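Long-range contact in SPD1 nuclease (Streptococcus pyogenes, PDB 2XGR), which is a prophage-encoded extracellular DNase, a probably metal-dependent endonuclease of the DNA/RNA non-specific family that hydrolyses DNA: residues 80-85 with 170-175. Residues are numbered along the deposited sequence; the frame is centred on the assembly and turned at random.
Sequences LQDRHE and WLALHP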
ATOM      1  N   LEU A  80       4.055  -0.435  11.560  1.00  6.94           N
ATOM      2  CA  LEU A  80       3.780  -1.695  12.311  1.00  8.49           C
ATOM      3  C   LEU A  80       4.986  -2.611  12.297  1.00  8.36           C
ATOM      4  O   LEU A  80       5.894  -2.459  11.423  1.00  8.03           O
ATOM      5  CB  LEU A  80       2.506  -2.420  11.735  1.00  6.17           C
ATOM      6  CG  LEU A  80       2.744  -3.277  10.463  1.00  7.90           C
ATOM      7  CD1 LEU A  80       1.621  -4.313  10.240  1.00  8.63           C
ATOM      8  CD2 LEU A  80       2.913  -2.313   9.154  1.00  5.38           C
ATOM      9  N   GLN A  81       4.967  -3.590  13.212  1.00  7.91           N
ATOM     10  CA  GLN A  81       5.799  -4.799  13.088  1.00  8.99           C
ATOM     11  C   GLN A  81       4.996  -6.008  12.688  1.00  8.39           C
ATOM     12  O   GLN A  81       3.770  -6.039  12.770  1.00  9.47           O
ATOM     13  CB  GLN A  81       6.521  -5.087  14.445  1.00  7.85           C
ATOM     14  CG  GLN A  81       7.326  -3.870  14.972  1.00 10.70           C
ATOM     15  CD  GLN A  81       7.932  -4.231  16.335  1.00 14.88           C
ATOM     16  OE1 GLN A  81       7.195  -4.561  17.243  1.00 17.29           O
ATOM     17  NE2 GLN A  81       9.235  -4.144  16.466  1.00 14.62           N
ATOM     18  N   ASP A  82       5.734  -7.081  12.372  1.00  9.36           N
ATOM     19  CA  ASP A  82       5.127  -8.340  11.962  1.00 10.26           C
ATOM     20  C   ASP A  82       4.118  -8.796  13.030  1.00 12.23           C
ATOM     21  O   ASP A  82       2.999  -9.222  12.688  1.00 10.18           O
ATOM     22  CB  ASP A  82       6.199  -9.413  11.834  1.00 10.24           C
ATOM     23  CG  ASP A  82       5.617 -10.789  11.477  1.00 18.64           C
ATOM     24  OD1 ASP A  82       5.089 -10.971  10.402  1.00 20.02           O
ATOM     25  OD2 ASP A  82       5.634 -11.671  12.319  1.00 24.88           O
ATOM     26  N   ARG A  83       4.451  -8.520  14.299  1.00 10.84           N
ATOM     27  CA  ARG A  83       3.591  -9.028  15.406  1.00 12.81           C
ATOM     28  C   ARG A  83       2.219  -8.403  15.445  1.00 13.61           C
ATOM     29  O   ARG A  83       1.301  -8.907  16.117  1.00 12.31           O
ATOM     30  CB  ARG A  83       4.233  -8.791  16.786  1.00 11.53           C
ATOM     31  CG  ARG A  83       4.383  -7.337  17.198  1.00 12.40           C
ATOM     32  CD  ARG A  83       5.367  -7.227  18.365  1.00 19.22           C
ATOM     33  NE  ARG A  83       6.739  -7.593  17.922  1.00 28.95           N
ATOM     34  CZ  ARG A  83       7.838  -7.541  18.674  1.00 31.98           C
ATOM     35  NH1 ARG A  83       7.746  -7.210  19.955  1.00 36.18           N
ATOM     36  NH2 ARG A  83       9.032  -7.850  18.166  1.00 27.00           N
ATOM     37  N   HIS A  84       2.091  -7.245  14.782  1.00  9.84           N
ATOM     38  CA  HIS A  84       0.829  -6.506  14.844  1.00  8.89           C
ATOM     39  C   HIS A  84      -0.147  -6.841  13.748  1.00  8.43           C
ATOM     40  O   HIS A  84      -1.255  -6.296  13.756  1.00 10.23           O
ATOM     41  CB  HIS A  84       1.070  -5.031  14.768  1.00  8.49           C
ATOM     42  CG  HIS A  84       2.069  -4.502  15.737  1.00  9.15           C
ATOM     43  ND1 HIS A  84       1.832  -4.455  17.114  1.00 15.47           N
ATOM     44  CD2 HIS A  84       3.267  -3.903  15.532  1.00  5.87           C
ATOM     45  CE1 HIS A  84       2.904  -3.963  17.719  1.00  8.60           C
ATOM     46  NE2 HIS A  84       3.764  -3.569  16.778  1.00 14.70           N
ATOM     47  N   GLU A  85       0.237  -7.702  12.812  1.00  9.09           N
ATOM     48  CA  GLU A  85      -0.572  -7.990  11.678  1.00  8.90           C
ATOM     49  C   GLU A  85      -1.829  -8.737  12.088  1.00  9.33           C
ATOM     50  O   GLU A  85      -1.833  -9.356  13.080  1.00  8.69           O
ATOM     51  CB  GLU A  85       0.174  -8.866  10.650  1.00 20.00           C
ATOM     52  CG  GLU A  85       1.239  -8.176   9.879  1.00 20.00           C
ATOM     53  CD  GLU A  85       1.826  -8.990   8.718  1.00 20.00           C
ATOM     54  OE1 GLU A  85       1.434 -10.102   8.534  1.00 20.00           O
ATOM     55  OE2 GLU A  85       2.746  -8.527   8.073  1.00 20.00           O
ATOM     56  N   TRP A 170       9.386  -9.207   4.261  1.00 11.13           N
ATOM     57  CA  TRP A 170      10.423  -8.423   4.876  1.00  9.94           C
ATOM     58  C   TRP A 170      10.127  -8.261   6.355  1.00 12.51           C
ATOM     59  O   TRP A 170      11.047  -8.392   7.204  1.00 11.46           O
ATOM     60  CB  TRP A 170      10.528  -7.039   4.184  1.00 11.14           C
ATOM     61  CG  TRP A 170      11.672  -6.211   4.746  1.00 11.72           C
ATOM     62  CD1 TRP A 170      13.022  -6.302   4.439  1.00 15.09           C
ATOM     63  CD2 TRP A 170      11.564  -5.287   5.800  1.00 13.60           C
ATOM     64  NE1 TRP A 170      13.743  -5.418   5.223  1.00 13.45           N
ATOM     65  CE2 TRP A 170      12.859  -4.775   6.059  1.00 10.95           C
ATOM     66  CE3 TRP A 170      10.474  -4.788   6.525  1.00 10.15           C
ATOM     67  CZ2 TRP A 170      13.070  -3.761   6.983  1.00 14.04           C
ATOM     68  CZ3 TRP A 170      10.667  -3.807   7.444  1.00 10.46           C
ATOM     69  CH2 TRP A 170      11.975  -3.328   7.712  1.00 10.54           C
ATOM     70  N   LEU A 171       8.872  -7.901   6.698  1.00 10.15           N
ATOM     71  CA  LEU A 171       8.516  -7.776   8.088  1.00  9.76           C
ATOM     72  C   LEU A 171       8.744  -9.063   8.863  1.00 13.34           C
ATOM     73  O   LEU A 171       9.300  -9.025   9.986  1.00 12.85           O
ATOM     74  CB  LEU A 171       7.040  -7.372   8.224  1.00 11.12           C
ATOM     75  CG  LEU A 171       6.740  -5.920   8.106  1.00 12.54           C
ATOM     76  CD1 LEU A 171       5.190  -5.730   8.216  1.00 15.26           C
ATOM     77  CD2 LEU A 171       7.512  -5.049   9.215  1.00 13.39           C
ATOM     78  N   ALA A 172       8.346 -10.190   8.276  1.00 11.97           N
ATOM     79  CA  ALA A 172       8.443 -11.489   8.981  1.00 13.51           C
ATOM     80  C   ALA A 172       9.949 -11.855   9.211  1.00 14.96           C
ATOM     81  O   ALA A 172      10.326 -12.474  10.240  1.00 14.40           O
ATOM     82  CB  ALA A 172       7.791 -12.573   8.162  1.00 12.93           C
ATOM     83  N   LEU A 173      10.808 -11.460   8.261  1.00 14.59           N
ATOM     84  CA  LEU A 173      12.250 -11.748   8.360  1.00 16.18           C
ATOM     85  C   LEU A 173      12.939 -10.845   9.334  1.00 15.33           C
ATOM     86  O   LEU A 173      14.065 -11.125   9.764  1.00 16.45           O
ATOM     87  CB  LEU A 173      12.917 -11.579   6.986  1.00 14.89           C
ATOM     88  CG  LEU A 173      12.590 -12.755   6.054  1.00 21.47           C
ATOM     89  CD1 LEU A 173      12.934 -12.362   4.590  1.00 25.00           C
ATOM     90  CD2 LEU A 173      13.377 -14.028   6.520  1.00 21.60           C
ATOM     91  N   HIS A 174      12.311  -9.719   9.673  1.00 12.51           N
ATOM     92  CA  HIS A 174      12.941  -8.728  10.538  1.00 14.25           C
ATOM     93  C   HIS A 174      11.993  -8.320  11.672  1.00 13.92           C
ATOM     94  O   HIS A 174      11.501  -7.172  11.691  1.00 13.37           O
ATOM     95  CB  HIS A 174      13.344  -7.451   9.729  1.00 12.38           C
ATOM     96  CG  HIS A 174      14.304  -7.716   8.604  1.00 17.49           C
ATOM     97  ND1 HIS A 174      13.879  -8.047   7.337  1.00 17.80           N
ATOM     98  CD2 HIS A 174      15.656  -7.860   8.597  1.00 17.76           C
ATOM     99  CE1 HIS A 174      14.924  -8.387   6.591  1.00 21.15           C
ATOM    100  NE2 HIS A 174      16.014  -8.269   7.328  1.00 21.22           N
ATOM    101  N   PRO A 175      11.640  -9.264  12.567  1.00 13.44           N
ATOM    102  CA  PRO A 175      10.527  -9.065  13.488  1.00 14.73           C
ATOM    103  C   PRO A 175      10.726  -7.913  14.464  1.00 15.24           C
ATOM    104  O   PRO A 175       9.757  -7.507  15.107  1.00 17.62           O
ATOM    105  CB  PRO A 175      10.434 -10.403  14.245  1.00 16.05           C
ATOM    106  CG  PRO A 175      11.862 -10.986  14.161  1.00 16.90           C
ATOM    107  CD  PRO A 175      12.267 -10.607  12.742  1.00 13.84           C
TER
HETATM  108  O   HOH W   1       8.598  -6.736  11.962  1.00  9.85           O
HETATM  109  O   HOH W   2       8.490 -13.314  12.116  1.00 35.73           O
HETATM  110  O   HOH W   3       7.198  -8.588  15.082  1.00 16.63           O
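Leu171 lays its two methyl branches against the turn 80-85: CD2 rests 3.8 Å from Leu80 O, while CD1 comes 4.1 Å from Leu80 CG. The two leucine side chains cross at about a right angle, and both also touch Leu179 of strand 178-186, so a branched apolar residue suits each place. With CG anti to its carbonyl carbon (chi1 -83°), Leu171 also brings CD1 within 3.7 Å of Glu85 OE2, the hydrocarbon meeting a buried carboxylate that lies close to Asp168. Such neighbouring like charges could raise the affinity of one of them for a proton. Asp82 meets the helix a little further on, its CB lying 3.6 Å from Leu171 O and its OD1 beside the CA and CB of Ala172. The small methyl of Ala172 lets the carboxylate lie close to the helix backbone. In this member of the DNA/RNA non-specific endonucleases (His-Me finger clan), the contact joins the short 3-10 turn that follows strand 76-80, part of the large antiparallel sheet, to the C-terminal end of helix 160-173. Arg83 reaches past that end to Pro175 O through NH2, a bond of 3.2 Å bent to 146° at the hydrogen, with the donor standing above the carbonyl plane. The long arginine chain, bent at chi3 (67°), carries the guanidinium across to the proline carbonyl, and its NE and backbone N share water 3, which donates to the same Pro175 O. That carbonyl is therefore gripped both directly and through water. Water 1 accepts from Asp82 N and can donate to His174 O, where the chain leaves the helix, though it has more acceptors nearby than protons. On the helix side, His174 ND1 donates to Trp170 O over 2.9 Å, and both rings meet His40.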